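Local coordinates for EvdO1 (Micromonospora carbonacea, PDB 4XBZ), which probably catalyses an oxidative cyclization in orthosomycin biosynthesis, as a metal-dependent oxygenase of the phytanoyl-CoA dioxygenase family with a double-stranded beta-helix fold, at residues A[177-189]-A[252-266]. Numbering follows the deposited sequence.
Sequences RVIDAGIYLDPAP and KQRRVIYFEYRPAEV
Strands 179-184 and 256-263 run antiparallel as neighbours in the larger sheet of the double-stranded beta-helix, paired from Ile179 with Tyr261 to Tyr184 with Val256, and Leu185 N extends the bonding to Arg255 O. Asp180, Gly182, Tyr184, Val256, Tyr258 and Glu260 occupy the face that looks toward the nickel site; Ala181, Ile183, Ile257 and Phe259 are on the other, where Val72 of helix 66-86 touches Ile257 and also Leu185 just past the strand. Gly182 suits its place because a CB would collide with the Tyr258 ring, whose CD1 lies 3.7 Å from Gly182 CA. Beside it, Val256 directs CG2 over the centre of the Tyr184 ring, 3.6 Å from the centroid, a CH-pi contact. A water joins Tyr184 OH (2.5 Å) to Tyr258 OH (2.8 Å). Beyond the strands, Arg255 grips Asp186 side-on: NE donates to OD2 at 2.6 Å and NH2 to OD1 at 2.7 Å, both on syn sides, with the two planes 17° apart. A bend at chi3 (-62°) turns the guanidinium back to the carboxylate, and Leu185 CB covers one of its faces. With an alanine here instead of Asp186, Arg255 is likely to lose the carboxylate that pairs with NE and NH2, and Arg255 N to lose this acceptor. Arg255 N reaches the anti side of Asp186 OD2 at 2.8 Å, making this oxygen the acceptor of two Arg255 donors, N and NE.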
ATOM      1  N   ARG A 177      -0.112  -3.604   4.718  1.00 22.16           N
ATOM      2  CA  ARG A 177       1.069  -2.765   4.874  1.00 23.22           C
ATOM      3  C   ARG A 177       2.093  -3.473   5.760  1.00 28.25           C
ATOM      4  O   ARG A 177       3.280  -3.147   5.739  1.00 27.01           O
ATOM      5  CB  ARG A 177       0.668  -1.399   5.452  1.00 25.84           C
ATOM      6  CG  ARG A 177      -0.539  -0.789   4.693  1.00 29.05           C
ATOM      7  CD  ARG A 177      -1.246   0.292   5.501  1.00 27.48           C
ATOM      8  NE  ARG A 177      -0.390   1.450   5.585  1.00 24.30           N
ATOM      9  CZ  ARG A 177      -0.356   2.294   6.608  1.00 26.35           C
ATOM     10  NH1 ARG A 177      -1.161   2.128   7.649  1.00 24.54           N
ATOM     11  NH2 ARG A 177       0.486   3.319   6.565  1.00 26.94           N
ATOM     12  N   VAL A 178       1.614  -4.452   6.524  1.00 23.31           N
ATOM     13  CA  VAL A 178       2.471  -5.341   7.291  1.00 24.70           C
ATOM     14  C   VAL A 178       2.471  -6.711   6.620  1.00 25.40           C
ATOM     15  O   VAL A 178       1.448  -7.391   6.555  1.00 25.62           O
ATOM     16  CB  VAL A 178       2.009  -5.470   8.755  1.00 22.22           C
ATOM     17  CG1 VAL A 178       2.923  -6.411   9.517  1.00 21.33           C
ATOM     18  CG2 VAL A 178       1.959  -4.090   9.410  1.00 24.28           C
ATOM     19  N   ILE A 179       3.627  -7.108   6.112  1.00 25.43           N
ATOM     20  CA  ILE A 179       3.695  -8.191   5.147  1.00 23.43           C
ATOM     21  C   ILE A 179       4.809  -9.197   5.467  1.00 26.36           C
ATOM     22  O   ILE A 179       5.946  -8.821   5.771  1.00 21.94           O
ATOM     23  CB  ILE A 179       3.911  -7.632   3.721  1.00 20.55           C
ATOM     24  CG1 ILE A 179       2.823  -6.612   3.362  1.00 21.63           C
ATOM     25  CG2 ILE A 179       3.987  -8.771   2.690  1.00 25.71           C
ATOM     26  CD1 ILE A 179       2.949  -6.056   1.958  1.00 22.94           C
ATOM     27  N   ASP A 180       4.441 -10.472   5.399  1.00 26.37           N
ATOM     28  CA  ASP A 180       5.373 -11.596   5.377  1.00 28.22           C
ATOM     29  C   ASP A 180       5.797 -11.955   3.956  1.00 26.88           C
ATOM     30  O   ASP A 180       4.951 -12.246   3.111  1.00 28.23           O
ATOM     31  CB  ASP A 180       4.727 -12.823   6.006  1.00 31.02           C
ATOM     32  CG  ASP A 180       5.135 -13.022   7.423  1.00 35.37           C
ATOM     33  OD1 ASP A 180       6.293 -12.687   7.751  1.00 38.28           O
ATOM     34  OD2 ASP A 180       4.298 -13.509   8.205  1.00 42.34           O
ATOM     35  N   ALA A 181       7.096 -11.939   3.687  1.00 26.41           N
ATOM     36  CA  ALA A 181       7.598 -12.466   2.427  1.00 23.88           C
ATOM     37  C   ALA A 181       8.217 -13.830   2.685  1.00 23.41           C
ATOM     38  O   ALA A 181       9.195 -13.948   3.437  1.00 24.18           O
ATOM     39  CB  ALA A 181       8.599 -11.534   1.806  1.00 21.16           C
ATOM     40  N   GLY A 182       7.629 -14.856   2.076  1.00 24.41           N
ATOM     41  CA  GLY A 182       8.077 -16.225   2.252  1.00 23.75           C
ATOM     42  C   GLY A 182       8.810 -16.666   1.012  1.00 25.78           C
ATOM     43  O   GLY A 182       8.205 -16.811  -0.050  1.00 24.86           O
ATOM     44  N   ILE A 183      10.121 -16.847   1.137  1.00 23.79           N
ATOM     45  CA  ILE A 183      10.938 -17.288   0.014  1.00 23.44           C
ATOM     46  C   ILE A 183      11.211 -18.797   0.124  1.00 26.77           C
ATOM     47  O   ILE A 183      11.774 -19.283   1.107  1.00 24.68           O
ATOM     48  CB  ILE A 183      12.228 -16.487  -0.043  1.00 24.86           C
ATOM     49  CG1 ILE A 183      11.870 -15.003  -0.038  1.00 27.45           C
ATOM     50  CG2 ILE A 183      13.040 -16.850  -1.272  1.00 27.13           C
ATOM     51  CD1 ILE A 183      13.052 -14.067  -0.077  1.00 32.67           C
ATOM     52  N   TYR A 184      10.760 -19.537  -0.883  1.00 28.47           N
ATOM     53  CA  TYR A 184      10.733 -20.992  -0.805  1.00 26.74           C
ATOM     54  C   TYR A 184      12.015 -21.647  -1.310  1.00 28.16           C
ATOM     55  O   TYR A 184      12.432 -21.443  -2.457  1.00 26.32           O
ATOM     56  CB  TYR A 184       9.524 -21.520  -1.576  1.00 22.91           C
ATOM     57  CG  TYR A 184       8.256 -21.371  -0.787  1.00 25.59           C
ATOM     58  CD1 TYR A 184       7.781 -20.112  -0.430  1.00 24.25           C
ATOM     59  CD2 TYR A 184       7.536 -22.481  -0.377  1.00 22.38           C
ATOM     60  CE1 TYR A 184       6.630 -19.964   0.308  1.00 20.95           C
ATOM     61  CE2 TYR A 184       6.374 -22.340   0.351  1.00 24.56           C
ATOM     62  CZ  TYR A 184       5.925 -21.070   0.693  1.00 25.15           C
ATOM     63  OH  TYR A 184       4.778 -20.913   1.437  1.00 24.47           O
ATOM     64  N   LEU A 185      12.632 -22.435  -0.434  1.00 27.48           N
ATOM     65  CA  LEU A 185      13.857 -23.147  -0.765  1.00 31.27           C
ATOM     66  C   LEU A 185      13.507 -24.541  -1.282  1.00 32.92           C
ATOM     67  O   LEU A 185      14.248 -25.143  -2.058  1.00 32.26           O
ATOM     68  CB  LEU A 185      14.774 -23.260   0.446  1.00 23.30           C
ATOM     69  CG  LEU A 185      15.119 -21.978   1.197  1.00 32.28           C
ATOM     70  CD1 LEU A 185      16.376 -22.150   2.049  1.00 24.59           C
ATOM     71  CD2 LEU A 185      15.254 -20.802   0.245  1.00 33.36           C
ATOM     72  N   ASP A 186      12.374 -25.056  -0.828  1.00 29.26           N
ATOM     73  CA  ASP A 186      11.915 -26.357  -1.268  1.00 32.09           C
ATOM     74  C   ASP A 186      10.529 -26.203  -1.879  1.00 33.14           C
ATOM     75  O   ASP A 186       9.807 -25.255  -1.535  1.00 34.81           O
ATOM     76  CB  ASP A 186      11.917 -27.340  -0.098  1.00 29.84           C
ATOM     77  CG  ASP A 186      13.264 -27.422   0.571  1.00 34.12           C
ATOM     78  OD1 ASP A 186      14.286 -27.558  -0.145  1.00 36.19           O
ATOM     79  OD2 ASP A 186      13.304 -27.325   1.812  1.00 33.62           O
ATOM     80  N   PRO A 187      10.164 -27.104  -2.807  1.00 34.32           N
ATOM     81  CA  PRO A 187       8.829 -26.988  -3.409  1.00 30.39           C
ATOM     82  C   PRO A 187       7.742 -27.207  -2.366  1.00 32.12           C
ATOM     83  O   PRO A 187       7.979 -27.863  -1.347  1.00 31.96           O
ATOM     84  CB  PRO A 187       8.813 -28.088  -4.476  1.00 33.57           C
ATOM     85  CG  PRO A 187       9.811 -29.075  -4.027  1.00 31.75           C
ATOM     86  CD  PRO A 187      10.868 -28.325  -3.246  1.00 34.91           C
ATOM     87  N   ALA A 188       6.594 -26.583  -2.601  1.00 32.75           N
ATOM     88  CA  ALA A 188       5.399 -26.763  -1.793  1.00 32.13           C
ATOM     89  C   ALA A 188       4.270 -27.148  -2.743  1.00 35.96           C
ATOM     90  O   ALA A 188       3.504 -26.283  -3.175  1.00 29.68           O
ATOM     91  CB  ALA A 188       5.050 -25.492  -1.021  1.00 25.02           C
ATOM     92  N   PRO A 189       4.188 -28.450  -3.090  1.00 39.13           N
ATOM     93  CA  PRO A 189       3.140 -29.018  -3.953  1.00 34.32           C
ATOM     94  C   PRO A 189       1.783 -28.882  -3.277  1.00 34.54           C
ATOM     95  O   PRO A 189       1.733 -28.525  -2.096  1.00 32.10           O
ATOM     96  CB  PRO A 189       3.550 -30.491  -4.091  1.00 34.29           C
ATOM     97  CG  PRO A 189       4.354 -30.776  -2.833  1.00 34.67           C
ATOM     98  CD  PRO A 189       5.088 -29.493  -2.540  1.00 35.04           C
ATOM     99  N   LYS A 252       8.769 -34.270   3.607  1.00 37.85           N
ATOM    100  CA  LYS A 252       9.432 -33.138   2.968  1.00 37.67           C
ATOM    101  C   LYS A 252       9.881 -32.132   4.007  1.00 38.40           C
ATOM    102  O   LYS A 252       9.129 -31.836   4.933  1.00 39.41           O
ATOM    103  CB  LYS A 252       8.512 -32.453   1.961  1.00 39.54           C
ATOM    104  CG  LYS A 252       7.981 -33.350   0.862  1.00 37.61           C
ATOM    105  CD  LYS A 252       7.043 -32.577  -0.071  1.00 40.96           C
ATOM    106  CE  LYS A 252       6.572 -33.462  -1.221  1.00 38.91           C
ATOM    107  NZ  LYS A 252       6.278 -34.836  -0.708  1.00 38.94           N
ATOM    108  N   GLN A 253      11.090 -31.588   3.858  1.00 37.43           N
ATOM    109  CA  GLN A 253      11.586 -30.677   4.885  1.00 41.77           C
ATOM    110  C   GLN A 253      10.989 -29.262   4.746  1.00 37.12           C
ATOM    111  O   GLN A 253      10.911 -28.513   5.732  1.00 36.91           O
ATOM    112  CB  GLN A 253      13.120 -30.617   4.883  1.00 41.24           C
ATOM    113  CG  GLN A 253      13.685 -30.131   6.227  1.00 39.40           C
ATOM    114  CD  GLN A 253      15.205 -30.060   6.255  1.00 43.50           C
ATOM    115  OE1 GLN A 253      15.844 -29.687   5.261  1.00 40.28           O
ATOM    116  NE2 GLN A 253      15.796 -30.427   7.403  1.00 35.00           N
ATOM    117  N   ARG A 254      10.563 -28.914   3.536  1.00 34.66           N
ATOM    118  CA  ARG A 254       9.791 -27.686   3.296  1.00 35.75           C
ATOM    119  C   ARG A 254      10.373 -26.461   4.005  1.00 31.96           C
ATOM    120  O   ARG A 254       9.811 -25.966   4.973  1.00 30.29           O
ATOM    121  CB  ARG A 254       8.334 -27.897   3.723  1.00 30.68           C
ATOM    122  CG  ARG A 254       7.608 -28.949   2.900  1.00 33.25           C
ATOM    123  CD  ARG A 254       6.370 -28.374   2.262  1.00 32.93           C
ATOM    124  NE  ARG A 254       6.385 -26.926   2.339  1.00 34.39           N
ATOM    125  CZ  ARG A 254       5.456 -26.190   2.940  1.00 33.95           C
ATOM    126  NH1 ARG A 254       4.395 -26.751   3.492  1.00 40.47           N
ATOM    127  NH2 ARG A 254       5.601 -24.881   2.976  1.00 31.76           N
ATOM    128  N   ARG A 255      11.517 -25.995   3.530  1.00 30.50           N
ATOM    129  CA  ARG A 255      12.167 -24.849   4.142  1.00 29.49           C
ATOM    130  C   ARG A 255      11.694 -23.542   3.494  1.00 29.93           C
ATOM    131  O   ARG A 255      11.718 -23.397   2.265  1.00 27.74           O
ATOM    132  CB  ARG A 255      13.694 -24.978   4.036  1.00 29.52           C
ATOM    133  CG  ARG A 255      14.266 -26.305   4.561  1.00 30.56           C
ATOM    134  CD  ARG A 255      15.670 -26.550   4.024  1.00 30.31           C
ATOM    135  NE  ARG A 255      15.710 -26.661   2.566  1.00 31.08           N
ATOM    136  CZ  ARG A 255      16.806 -26.490   1.833  1.00 32.72           C
ATOM    137  NH1 ARG A 255      17.958 -26.191   2.429  1.00 30.77           N
ATOM    138  NH2 ARG A 255      16.749 -26.598   0.506  1.00 31.32           N
ATOM    139  N   VAL A 256      11.277 -22.597   4.335  1.00 27.17           N
ATOM    140  CA  VAL A 256      10.900 -21.265   3.882  1.00 26.90           C
ATOM    141  C   VAL A 256      11.605 -20.178   4.700  1.00 26.41           C
ATOM    142  O   VAL A 256      11.586 -20.210   5.930  1.00 24.21           O
ATOM    143  CB  VAL A 256       9.374 -21.036   3.973  1.00 27.80           C
ATOM    144  CG1 VAL A 256       9.023 -19.607   3.526  1.00 26.85           C
ATOM    145  CG2 VAL A 256       8.620 -22.054   3.130  1.00 22.99           C
ATOM    146  N   ILE A 257      12.225 -19.229   4.007  1.00 24.98           N
ATOM    147  CA  ILE A 257      12.819 -18.058   4.639  1.00 25.02           C
ATOM    148  C   ILE A 257      11.806 -16.914   4.652  1.00 22.74           C
ATOM    149  O   ILE A 257      11.334 -16.505   3.589  1.00 22.58           O
ATOM    150  CB  ILE A 257      14.100 -17.611   3.903  1.00 27.64           C
ATOM    151  CG1 ILE A 257      15.255 -18.550   4.223  1.00 27.77           C
ATOM    152  CG2 ILE A 257      14.497 -16.195   4.288  1.00 27.34           C
ATOM    153  CD1 ILE A 257      16.492 -18.262   3.405  1.00 28.02           C
ATOM    154  N   TYR A 258      11.465 -16.429   5.851  1.00 20.17           N
ATOM    155  CA  TYR A 258      10.459 -15.373   6.032  1.00 23.40           C
ATOM    156  C   TYR A 258      11.093 -14.057   6.440  1.00 24.54           C
ATOM    157  O   TYR A 258      11.756 -13.967   7.478  1.00 25.25           O
ATOM    158  CB  TYR A 258       9.407 -15.746   7.096  1.00 18.31           C
ATOM    159  CG  TYR A 258       8.412 -16.799   6.656  1.00 27.22           C
ATOM    160  CD1 TYR A 258       7.312 -16.465   5.861  1.00 24.69           C
ATOM    161  CD2 TYR A 258       8.570 -18.132   7.033  1.00 26.89           C
ATOM    162  CE1 TYR A 258       6.394 -17.429   5.454  1.00 25.48           C
ATOM    163  CE2 TYR A 258       7.664 -19.104   6.620  1.00 31.52           C
ATOM    164  CZ  TYR A 258       6.573 -18.750   5.828  1.00 29.64           C
ATOM    165  OH  TYR A 258       5.671 -19.726   5.424  1.00 27.38           O
ATOM    166  N   PHE A 259      10.855 -13.045   5.616  1.00 24.40           N
ATOM    167  CA  PHE A 259      11.111 -11.643   5.943  1.00 22.12           C
ATOM    168  C   PHE A 259       9.799 -10.886   6.175  1.00 23.29           C
ATOM    169  O   PHE A 259       9.012 -10.768   5.237  1.00 24.19           O
ATOM    170  CB  PHE A 259      11.856 -10.952   4.803  1.00 21.61           C
ATOM    171  CG  PHE A 259      13.194 -11.535   4.481  1.00 25.18           C
ATOM    172  CD1 PHE A 259      13.913 -12.266   5.422  1.00 26.57           C
ATOM    173  CD2 PHE A 259      13.763 -11.307   3.234  1.00 24.72           C
ATOM    174  CE1 PHE A 259      15.159 -12.780   5.103  1.00 28.13           C
ATOM    175  CE2 PHE A 259      15.002 -11.818   2.908  1.00 25.52           C
ATOM    176  CZ  PHE A 259      15.705 -12.554   3.836  1.00 26.17           C
ATOM    177  N   GLU A 260       9.551 -10.367   7.381  1.00 24.56           N
ATOM    178  CA  GLU A 260       8.450  -9.402   7.564  1.00 24.79           C
ATOM    179  C   GLU A 260       8.900  -7.953   7.359  1.00 26.85           C
ATOM    180  O   GLU A 260      10.042  -7.589   7.640  1.00 26.78           O
ATOM    181  CB  GLU A 260       7.792  -9.503   8.941  1.00 24.06           C
ATOM    182  CG  GLU A 260       6.463  -8.715   9.009  1.00 23.74           C
ATOM    183  CD  GLU A 260       5.996  -8.386  10.438  1.00 29.84           C
ATOM    184  OE1 GLU A 260       6.553  -7.452  11.077  1.00 25.55           O
ATOM    185  OE2 GLU A 260       5.054  -9.050  10.917  1.00 26.92           O
ATOM    186  N   TYR A 261       7.984  -7.141   6.847  1.00 25.82           N
ATOM    187  CA  TYR A 261       8.204  -5.718   6.663  1.00 23.13           C
ATOM    188  C   TYR A 261       7.034  -4.956   7.260  1.00 25.00           C
ATOM    189  O   TYR A 261       5.917  -5.461   7.251  1.00 25.13           O
ATOM    190  CB  TYR A 261       8.356  -5.384   5.184  1.00 24.08           C
ATOM    191  CG  TYR A 261       9.501  -6.100   4.511  1.00 25.75           C
ATOM    192  CD1 TYR A 261       9.315  -7.343   3.923  1.00 23.54           C
ATOM    193  CD2 TYR A 261      10.779  -5.538   4.478  1.00 27.90           C
ATOM    194  CE1 TYR A 261      10.352  -8.007   3.299  1.00 25.34           C
ATOM    195  CE2 TYR A 261      11.831  -6.196   3.863  1.00 28.49           C
ATOM    196  CZ  TYR A 261      11.610  -7.435   3.276  1.00 29.69           C
ATOM    197  OH  TYR A 261      12.646  -8.100   2.665  1.00 27.79           O
ATOM    198  N   ARG A 262       7.302  -3.769   7.805  1.00 25.76           N
ATOM    199  CA  ARG A 262       6.260  -2.838   8.245  1.00 21.06           C
ATOM    200  C   ARG A 262       6.637  -1.404   7.855  1.00 24.64           C
ATOM    201  O   ARG A 262       7.804  -1.114   7.593  1.00 25.00           O
ATOM    202  CB  ARG A 262       6.052  -2.915   9.759  1.00 22.28           C
ATOM    203  CG  ARG A 262       5.637  -4.261  10.270  1.00 23.61           C
ATOM    204  CD  ARG A 262       5.378  -4.269  11.784  1.00 22.86           C
ATOM    205  NE  ARG A 262       5.134  -5.631  12.253  1.00 22.92           N
ATOM    206  CZ  ARG A 262       4.104  -6.016  13.005  1.00 30.44           C
ATOM    207  NH1 ARG A 262       3.194  -5.135  13.422  1.00 25.94           N
ATOM    208  NH2 ARG A 262       3.990  -7.296  13.350  1.00 27.18           N
ATOM    209  N   PRO A 263       5.655  -0.492   7.818  1.00 24.96           N
ATOM    210  CA  PRO A 263       6.038   0.905   7.567  1.00 24.49           C
ATOM    211  C   PRO A 263       6.703   1.538   8.787  1.00 21.45           C
ATOM    212  O   PRO A 263       6.266   1.280   9.908  1.00 21.35           O
ATOM    213  CB  PRO A 263       4.696   1.586   7.245  1.00 25.19           C
ATOM    214  CG  PRO A 263       3.784   0.444   6.823  1.00 22.53           C
ATOM    215  CD  PRO A 263       4.197  -0.684   7.728  1.00 21.38           C
ATOM    216  N   ALA A 264       7.752   2.330   8.577  1.00 22.07           N
ATOM    217  CA  ALA A 264       8.416   3.033   9.687  1.00 27.54           C
ATOM    218  C   ALA A 264       7.470   3.928  10.494  1.00 26.66           C
ATOM    219  O   ALA A 264       7.540   3.959  11.728  1.00 27.13           O
ATOM    220  CB  ALA A 264       9.592   3.863   9.174  1.00 29.99           C
ATOM    221  N   GLU A 265       6.582   4.649   9.818  1.00 23.51           N
ATOM    222  CA  GLU A 265       5.715   5.567  10.551  1.00 26.24           C
ATOM    223  C   GLU A 265       4.698   4.798  11.394  1.00 26.25           C
ATOM    224  O   GLU A 265       4.185   5.325  12.378  1.00 31.21           O
ATOM    225  CB  GLU A 265       4.991   6.546   9.609  1.00 25.16           C
ATOM    226  CG  GLU A 265       3.841   5.943   8.804  1.00 25.99           C
ATOM    227  CD  GLU A 265       4.299   5.330   7.497  1.00 25.47           C
ATOM    228  OE1 GLU A 265       5.529   5.140   7.317  1.00 24.36           O
ATOM    229  OE2 GLU A 265       3.429   5.045   6.645  1.00 25.23           O
ATOM    230  N   VAL A 266       4.399   3.564  11.012  1.00 24.37           N
ATOM    231  CA  VAL A 266       3.462   2.748  11.780  1.00 23.08           C
ATOM    232  C   VAL A 266       4.140   2.244  13.047  1.00 25.44           C
ATOM    233  O   VAL A 266       3.556   2.300  14.133  1.00 28.08           O
ATOM    234  CB  VAL A 266       2.925   1.553  10.954  1.00 28.04           C
ATOM    235  CG1 VAL A 266       2.296   0.475  11.864  1.00 24.17           C
ATOM    236  CG2 VAL A 266       1.946   2.040   9.855  1.00 24.80           C
TER
HETATM  237  O   HOH W   1       4.537 -18.981   2.947  1.00 31.10           O
HETATM  238  O   HOH W   2       5.369 -22.652   3.924  1.00 32.83           O
HETATM  239  O   HOH W   3       9.666 -25.121   0.961  1.00 27.86           O